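Local coordinates for protein glycoside Hydrolase (Bacteroides uniformis, PDB 5T9X) that probably hydrolyses agarose-type polysaccharide chains as a family 16 glycoside hydrolase of a gut bacterium's agarose-degrading pathway, at residues 177-182 against 327-332; 169-174 against 301-306. All coordinates share one frame; numbering follows the deposited sequence.

How the interactions relate
Both contacts are buried, their centres about 7 Å apart, and neither has a direct hydrogen bond between its segments. Interaction 1 packs one sheet on the other, strand 329-341 against strand 176-182, through an aromatic ring packed between a serine methylene and a valine methyl, with a second valine at its edge. Interaction 2 lies farther from the chain centre, where the loop after strand 162-169 meets the end of strand 298-304; a small methyl contact is joined there by a bridging water, while polar side chains bond one another within 301-306. They are stitched together: D178 O is 2.9 Å from N302 N, a probable hydrogen bond between neighbouring strands, and N327 OD1 is 2.6 Å from S173 OG.

Interaction 1: residues 177-182 against 327-332; sequences SDVWML and NTFLVD. With NA (sodium ion), chain D.
S177 and F329 face each other with their CA atoms 6.3 Å apart, where two strands running in broadly the same direction cross at 40°, their axes 8.3 Å apart, with no hydrogen bond between them. With its CG anti to the backbone N (chi1 -175°), the F329 ring reaches across until S177 CB stands 3.5 Å from its centroid, almost on the normal, a CH-pi contact. V331 CG2 lies over the opposite face, offset toward the rim, so the ring lies between a serine CB and a valine methyl. The backbone N of D178 comes obliquely to F329 CE2 at 3.5 Å. At the ring edge V179 CG2 approaches F329 CZ at 4.1 Å, the side chains crossing at about a right angle. The S177 hydroxyl is hydrogen-bonded to A171 N. Replacing F329 with alanine is likely to open a gap between the sheets and leave S177 CB without its aromatic partner. Farther along the strand, D332 binds the sodium ion through O (2.4 Å) and OD1 (2.2 Å), with E51, D75, N77 and G118 completing the site. Strand 329-341 belongs to one sheet of the family 16 beta-sandwich and strand 176-182 to the other, between strands 188-195 and 298-304.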
ATOM      1  N   SER A 177       2.202   6.776  -1.295  1.00 19.70           N
ATOM      2  CA  SER A 177       1.337   6.288  -0.205  1.00 20.32           C
ATOM      3  C   SER A 177       0.930   4.854  -0.560  1.00 20.55           C
ATOM      4  O   SER A 177       0.428   4.619  -1.674  1.00 20.43           O
ATOM      5  CB  SER A 177       0.096   7.160  -0.091  1.00 20.30           C
ATOM      6  OG  SER A 177       0.417   8.531   0.102  1.00 20.67           O
ATOM      7  N   ASP A 178       1.199   3.897   0.339  1.00 21.09           N
ATOM      8  CA  ASP A 178       1.115   2.461   0.006  1.00 22.02           C
ATOM      9  C   ASP A 178       0.388   1.621   1.038  1.00 21.34           C
ATOM     10  O   ASP A 178       0.683   1.695   2.249  1.00 19.88           O
ATOM     11  CB  ASP A 178       2.508   1.823  -0.109  1.00 24.32           C
ATOM     12  CG  ASP A 178       3.395   2.461  -1.185  1.00 27.36           C
ATOM     13  OD1 ASP A 178       3.001   2.515  -2.384  1.00 29.08           O
ATOM     14  OD2 ASP A 178       4.513   2.885  -0.826  1.00 28.75           O
ATOM     15  N   VAL A 179      -0.491   0.763   0.526  1.00 20.72           N
ATOM     16  CA  VAL A 179      -1.096  -0.340   1.288  1.00 20.40           C
ATOM     17  C   VAL A 179      -0.894  -1.600   0.472  1.00 19.28           C
ATOM     18  O   VAL A 179      -1.339  -1.656  -0.666  1.00 17.87           O
ATOM     19  CB  VAL A 179      -2.604  -0.114   1.535  1.00 20.18           C
ATOM     20  CG1 VAL A 179      -3.215  -1.262   2.334  1.00 20.95           C
ATOM     21  CG2 VAL A 179      -2.799   1.183   2.285  1.00 20.95           C
ATOM     22  N   TRP A 180      -0.227  -2.613   1.041  1.00 19.40           N
ATOM     23  CA  TRP A 180       0.200  -3.786   0.246  1.00 19.21           C
ATOM     24  C   TRP A 180       0.520  -5.023   1.057  1.00 18.85           C
ATOM     25  O   TRP A 180       0.556  -4.999   2.272  1.00 18.91           O
ATOM     26  CB  TRP A 180       1.375  -3.418  -0.674  1.00 18.89           C
ATOM     27  CG  TRP A 180       2.584  -2.864   0.012  1.00 19.03           C
ATOM     28  CD1 TRP A 180       2.666  -1.715   0.726  1.00 19.45           C
ATOM     29  CD2 TRP A 180       3.911  -3.412  -0.014  1.00 18.61           C
ATOM     30  NE1 TRP A 180       3.959  -1.520   1.195  1.00 19.16           N
ATOM     31  CE2 TRP A 180       4.749  -2.533   0.730  1.00 19.30           C
ATOM     32  CE3 TRP A 180       4.465  -4.552  -0.578  1.00 18.37           C
ATOM     33  CZ2 TRP A 180       6.135  -2.770   0.924  1.00 19.37           C
ATOM     34  CZ3 TRP A 180       5.853  -4.793  -0.402  1.00 19.32           C
ATOM     35  CH2 TRP A 180       6.666  -3.903   0.355  1.00 19.20           C
ATOM     36  N   MET A 181       0.709  -6.127   0.361  1.00 19.56           N
ATOM     37  CA  MET A 181       0.865  -7.409   1.005  1.00 19.84           C
ATOM     38  C   MET A 181       2.088  -8.065   0.415  1.00 18.92           C
ATOM     39  O   MET A 181       2.309  -7.982  -0.769  1.00 17.99           O
ATOM     40  CB  MET A 181      -0.384  -8.255   0.791  1.00 20.90           C
ATOM     41  CG  MET A 181      -1.634  -7.547   1.249  1.00 22.57           C
ATOM     42  SD  MET A 181      -3.048  -8.624   1.451  1.00 25.93           S
ATOM     43  CE  MET A 181      -3.528  -8.934  -0.234  1.00 25.99           C
ATOM     44  N   LEU A 182       2.882  -8.683   1.272  1.00 18.28           N
ATOM     45  CA  LEU A 182       4.115  -9.307   0.878  1.00 18.94           C
ATOM     46  C   LEU A 182       4.363 -10.579   1.722  1.00 18.47           C
ATOM     47  O   LEU A 182       4.215 -10.548   2.943  1.00 16.51           O
ATOM     48  CB  LEU A 182       5.247  -8.297   1.064  1.00 19.74           C
ATOM     49  CG  LEU A 182       6.688  -8.739   0.775  1.00 19.74           C
ATOM     50  CD1 LEU A 182       6.863  -9.058  -0.708  1.00 18.91           C
ATOM     51  CD2 LEU A 182       7.651  -7.645   1.234  1.00 20.20           C
ATOM     52  N   ASN A 327       2.201  15.840   3.820  1.00 31.23           N
ATOM     53  CA  ASN A 327       3.100  14.696   3.741  1.00 30.74           C
ATOM     54  C   ASN A 327       2.777  13.660   4.791  1.00 29.76           C
ATOM     55  O   ASN A 327       3.642  12.904   5.204  1.00 28.90           O
ATOM     56  CB  ASN A 327       4.550  15.166   3.810  1.00 31.20           C
ATOM     57  CG  ASN A 327       4.899  16.112   2.673  1.00 31.19           C
ATOM     58  OD1 ASN A 327       5.084  15.695   1.535  1.00 32.56           O
ATOM     59  ND2 ASN A 327       4.968  17.384   2.972  1.00 31.78           N
ATOM     60  N   THR A 328       1.507  13.620   5.190  1.00 29.59           N
ATOM     61  CA  THR A 328       0.987  12.636   6.109  1.00 29.16           C
ATOM     62  C   THR A 328      -0.018  11.761   5.343  1.00 26.68           C
ATOM     63  O   THR A 328      -0.979  12.266   4.783  1.00 27.80           O
ATOM     64  CB  THR A 328       0.347  13.343   7.318  1.00 31.70           C
ATOM     65  OG1 THR A 328       1.369  13.997   8.083  1.00 33.49           O
ATOM     66  CG2 THR A 328      -0.355  12.369   8.221  1.00 34.00           C
ATOM     67  N   PHE A 329       0.229  10.455   5.299  1.00 25.18           N
ATOM     68  CA  PHE A 329      -0.733   9.463   4.775  1.00 23.78           C
ATOM     69  C   PHE A 329      -1.638   9.036   5.928  1.00 22.41           C
ATOM     70  O   PHE A 329      -1.134   8.777   7.037  1.00 21.29           O
ATOM     71  CB  PHE A 329       0.053   8.269   4.214  1.00 24.11           C
ATOM     72  CG  PHE A 329      -0.772   7.214   3.543  1.00 24.24           C
ATOM     73  CD1 PHE A 329      -1.925   7.510   2.860  1.00 25.60           C
ATOM     74  CD2 PHE A 329      -0.323   5.898   3.544  1.00 25.46           C
ATOM     75  CE1 PHE A 329      -2.663   6.518   2.237  1.00 27.00           C
ATOM     76  CE2 PHE A 329      -1.035   4.890   2.913  1.00 25.46           C
ATOM     77  CZ  PHE A 329      -2.215   5.197   2.260  1.00 27.34           C
ATOM     78  N   LEU A 330      -2.949   8.996   5.667  1.00 21.44           N
ATOM     79  CA  LEU A 330      -3.992   8.703   6.675  1.00 21.77           C
ATOM     80  C   LEU A 330      -4.771   7.479   6.274  1.00 21.78           C
ATOM     81  O   LEU A 330      -5.246   7.396   5.143  1.00 21.94           O
ATOM     82  CB  LEU A 330      -5.004   9.842   6.781  1.00 22.15           C
ATOM     83  CG  LEU A 330      -4.459  11.205   7.213  1.00 24.03           C
ATOM     84  CD1 LEU A 330      -5.505  12.317   7.185  1.00 23.50           C
ATOM     85  CD2 LEU A 330      -3.833  11.081   8.597  1.00 25.25           C
ATOM     86  N   VAL A 331      -4.905   6.530   7.193  1.00 21.65           N
ATOM     87  CA  VAL A 331      -5.759   5.388   6.986  1.00 21.98           C
ATOM     88  C   VAL A 331      -6.713   5.337   8.149  1.00 22.14           C
ATOM     89  O   VAL A 331      -6.307   5.170   9.309  1.00 22.53           O
ATOM     90  CB  VAL A 331      -4.968   4.087   6.886  1.00 23.36           C
ATOM     91  CG1 VAL A 331      -5.913   2.887   6.863  1.00 23.21           C
ATOM     92  CG2 VAL A 331      -4.105   4.107   5.631  1.00 24.99           C
ATOM     93  N   ASP A 332      -7.987   5.474   7.810  1.00 22.27           N
ATOM     94  CA  ASP A 332      -9.080   5.581   8.769  1.00 21.91           C
ATOM     95  C   ASP A 332      -9.395   4.204   9.275  1.00 20.20           C
ATOM     96  O   ASP A 332      -9.666   4.015  10.453  1.00 19.39           O
ATOM     97  CB  ASP A 332     -10.296   6.188   8.051  1.00 23.91           C
ATOM     98  CG  ASP A 332     -11.489   6.467   8.966  1.00 25.61           C
ATOM     99  OD1 ASP A 332     -11.445   6.252  10.216  1.00 26.68           O
ATOM    100  OD2 ASP A 332     -12.513   6.885   8.381  1.00 28.46           O
TER
HETATM  101 NA    NA D 401     -11.049   5.135  12.059  1.00 11.86          NA

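Interaction 2: residues 169-174 against 301-306; sequences KIANST and INMEDQ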
ATOM      1  N   LYS A 169      -6.674   8.220   2.729  1.00 21.39           N
ATOM      2  CA  LYS A 169      -6.502   9.493   2.067  1.00 21.82           C
ATOM      3  C   LYS A 169      -5.042   9.624   1.651  1.00 21.20           C
ATOM      4  O   LYS A 169      -4.157   9.865   2.478  1.00 19.09           O
ATOM      5  CB  LYS A 169      -6.913  10.624   2.999  1.00 21.81           C
ATOM      6  CG  LYS A 169      -6.896  11.996   2.372  1.00 23.87           C
ATOM      7  CD  LYS A 169      -7.541  12.974   3.341  1.00 26.86           C
ATOM      8  CE  LYS A 169      -8.071  14.225   2.676  1.00 28.27           C
ATOM      9  NZ  LYS A 169      -6.914  15.038   2.231  1.00 32.19           N
ATOM     10  N   ILE A 170      -4.819   9.500   0.351  1.00 21.05           N
ATOM     11  CA  ILE A 170      -3.487   9.503  -0.211  1.00 21.83           C
ATOM     12  C   ILE A 170      -2.803  10.844   0.064  1.00 23.46           C
ATOM     13  O   ILE A 170      -3.416  11.907  -0.064  1.00 25.20           O
ATOM     14  CB  ILE A 170      -3.570   9.216  -1.711  1.00 21.48           C
ATOM     15  CG1 ILE A 170      -3.918   7.736  -1.923  1.00 21.66           C
ATOM     16  CG2 ILE A 170      -2.278   9.572  -2.422  1.00 21.83           C
ATOM     17  CD1 ILE A 170      -4.601   7.467  -3.239  1.00 21.58           C
ATOM     18  N   ALA A 171      -1.532  10.792   0.441  1.00 23.69           N
ATOM     19  CA  ALA A 171      -0.836  12.003   0.820  1.00 24.70           C
ATOM     20  C   ALA A 171      -0.687  12.951  -0.366  1.00 24.27           C
ATOM     21  O   ALA A 171      -0.425  12.514  -1.472  1.00 21.54           O
ATOM     22  CB  ALA A 171       0.529  11.676   1.404  1.00 25.21           C
ATOM     23  N   ASN A 172      -0.847  14.250  -0.105  1.00 25.97           N
ATOM     24  CA  ASN A 172      -0.613  15.298  -1.103  1.00 27.90           C
ATOM     25  C   ASN A 172       0.897  15.589  -1.177  1.00 27.68           C
ATOM     26  O   ASN A 172       1.366  16.638  -0.765  1.00 27.88           O
ATOM     27  CB  ASN A 172      -1.424  16.542  -0.757  1.00 28.83           C
ATOM     28  CG  ASN A 172      -1.339  17.651  -1.817  1.00 30.88           C
ATOM     29  OD1 ASN A 172      -0.786  17.510  -2.909  1.00 32.88           O
ATOM     30  ND2 ASN A 172      -1.886  18.778  -1.468  1.00 32.86           N
ATOM     31  N   SER A 173       1.617  14.643  -1.767  1.00 28.14           N
ATOM     32  CA  SER A 173       3.056  14.520  -1.655  1.00 27.33           C
ATOM     33  C   SER A 173       3.621  13.801  -2.873  1.00 27.40           C
ATOM     34  O   SER A 173       2.943  12.986  -3.517  1.00 24.92           O
ATOM     35  CB  SER A 173       3.363  13.703  -0.414  1.00 28.57           C
ATOM     36  OG  SER A 173       4.743  13.764  -0.112  1.00 32.20           O
ATOM     37  N   THR A 174       4.868  14.084  -3.210  1.00 27.92           N
ATOM     38  CA  THR A 174       5.533  13.261  -4.232  1.00 27.47           C
ATOM     39  C   THR A 174       5.926  11.868  -3.683  1.00 25.55           C
ATOM     40  O   THR A 174       6.242  10.967  -4.436  1.00 24.56           O
ATOM     41  CB  THR A 174       6.751  13.985  -4.818  1.00 28.39           C
ATOM     42  OG1 THR A 174       7.669  14.320  -3.772  1.00 28.19           O
ATOM     43  CG2 THR A 174       6.312  15.237  -5.536  1.00 29.80           C
ATOM     44  N   ILE A 301       1.616  -1.119   5.424  1.00 21.72           N
ATOM     45  CA  ILE A 301       1.127   0.204   5.148  1.00 23.15           C
ATOM     46  C   ILE A 301       2.331   1.103   5.321  1.00 23.63           C
ATOM     47  O   ILE A 301       2.956   1.071   6.397  1.00 25.47           O
ATOM     48  CB  ILE A 301       0.018   0.611   6.153  1.00 24.20           C
ATOM     49  CG1 ILE A 301      -1.112  -0.418   6.173  1.00 25.46           C
ATOM     50  CG2 ILE A 301      -0.545   1.985   5.808  1.00 24.88           C
ATOM     51  CD1 ILE A 301      -2.128  -0.210   7.281  1.00 26.63           C
ATOM     52  N   ASN A 302       2.664   1.910   4.313  1.00 22.83           N
ATOM     53  CA  ASN A 302       3.786   2.836   4.475  1.00 22.84           C
ATOM     54  C   ASN A 302       3.762   4.051   3.573  1.00 21.80           C
ATOM     55  O   ASN A 302       2.875   4.200   2.731  1.00 20.51           O
ATOM     56  CB  ASN A 302       5.096   2.061   4.290  1.00 24.57           C
ATOM     57  CG  ASN A 302       5.352   1.613   2.844  1.00 26.58           C
ATOM     58  OD1 ASN A 302       4.874   2.199   1.900  1.00 28.44           O
ATOM     59  ND2 ASN A 302       6.188   0.602   2.686  1.00 29.98           N
ATOM     60  N   MET A 303       4.761   4.911   3.731  1.00 22.94           N
ATOM     61  CA  MET A 303       5.171   5.766   2.621  1.00 24.37           C
ATOM     62  C   MET A 303       6.612   5.472   2.190  1.00 24.74           C
ATOM     63  O   MET A 303       7.414   4.970   2.967  1.00 24.61           O
ATOM     64  CB  MET A 303       5.005   7.231   2.956  1.00 25.25           C
ATOM     65  CG  MET A 303       3.618   7.672   3.399  1.00 26.58           C
ATOM     66  SD  MET A 303       3.592   9.420   3.957  1.00 28.31           S
ATOM     67  CE  MET A 303       3.549  10.219   2.371  1.00 26.94           C
ATOM     68  N   GLU A 304       6.915   5.788   0.936  1.00 25.99           N
ATOM     69  CA  GLU A 304       8.224   5.549   0.331  1.00 27.87           C
ATOM     70  C   GLU A 304       8.610   6.757  -0.517  1.00 29.22           C
ATOM     71  O   GLU A 304       7.801   7.272  -1.271  1.00 28.70           O
ATOM     72  CB  GLU A 304       8.194   4.302  -0.575  1.00 28.32           C
ATOM     73  CG  GLU A 304       7.959   2.985   0.149  1.00 29.81           C
ATOM     74  CD  GLU A 304       7.823   1.747  -0.753  1.00 32.18           C
ATOM     75  OE1 GLU A 304       7.935   1.857  -2.010  1.00 31.29           O
ATOM     76  OE2 GLU A 304       7.581   0.635  -0.182  1.00 33.08           O
ATOM     77  N   ASP A 305       9.853   7.209  -0.377  1.00 31.80           N
ATOM     78  CA  ASP A 305      10.507   8.057  -1.377  1.00 32.70           C
ATOM     79  C   ASP A 305      11.227   7.122  -2.340  1.00 31.43           C
ATOM     80  O   ASP A 305      12.378   6.746  -2.110  1.00 30.36           O
ATOM     81  CB  ASP A 305      11.518   8.989  -0.709  1.00 34.69           C
ATOM     82  CG  ASP A 305      11.910  10.143  -1.576  1.00 33.84           C
ATOM     83  OD1 ASP A 305      11.528  10.176  -2.779  1.00 38.43           O
ATOM     84  OD2 ASP A 305      12.589  11.030  -1.019  1.00 35.17           O
ATOM     85  N   GLN A 306      10.525   6.719  -3.393  1.00 30.45           N
ATOM     86  CA  GLN A 306      10.976   5.612  -4.232  1.00 30.33           C
ATOM     87  C   GLN A 306      12.142   6.018  -5.108  1.00 29.12           C
ATOM     88  O   GLN A 306      12.149   7.127  -5.621  1.00 32.73           O
ATOM     89  CB  GLN A 306       9.836   5.103  -5.090  1.00 30.24           C
ATOM     90  CG  GLN A 306       8.801   4.334  -4.290  1.00 30.23           C
ATOM     91  CD  GLN A 306       7.572   3.985  -5.104  1.00 30.11           C
ATOM     92  OE1 GLN A 306       7.332   4.550  -6.167  1.00 29.72           O
ATOM     93  NE2 GLN A 306       6.772   3.064  -4.591  1.00 32.11           N
TER
HETATM   94  O   HOH W   1       8.343   8.439  -4.487  1.00 27.84           O
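A171 CB and M303 CE meet methyl to methyl at 3.5 Å, the closest approach between the loop 169-174 and the strand end 301-306. The thioether makes this possible by folding at its last torsion: M303 is extended through chi2, then bends (chi3 79°), which swings CE toward the loop. S173 CB lies at the margin of the same methyl, 4.5 Å from M303 CE. Between A171 and S173 the chain makes an inverse gamma turn centred on N172, closed by a weak hydrogen bond from S173 N to A171 O, and this brings both small side chains round to the methionine.

Beyond this apolar patch a single water joins the two backbones. It accepts from Q306 N at 3.0 Å and donates to T174 O at 3.3 Å, with a longer, weak bond to E304 O. On the strand, the carboxylate of E304 is gripped at both oxygens: Q306 NE2 reaches OE1 at 3.1 Å in a nearly straight bond (167°), and N302 ND2 reaches OE2 at 3.2 Å. Both donors come from the anti side and out of the carboxylate plane, while E304 OE1 lies in the amide plane of Q306. Q306 is also tied to E194 and Y196; E194 closes the E-x-D-x-x-E signature of family 16 on strand 188-195, consistent with a place beside the catalytic cleft.

M303 also packs on F329 and on I122 of strand 119-122 in the facing sheet, so the methionine lies between the sheets. Strand 298-304 itself runs between strands 140-154 and 176-182, and Q306 takes the N-cap position of helix 307-310.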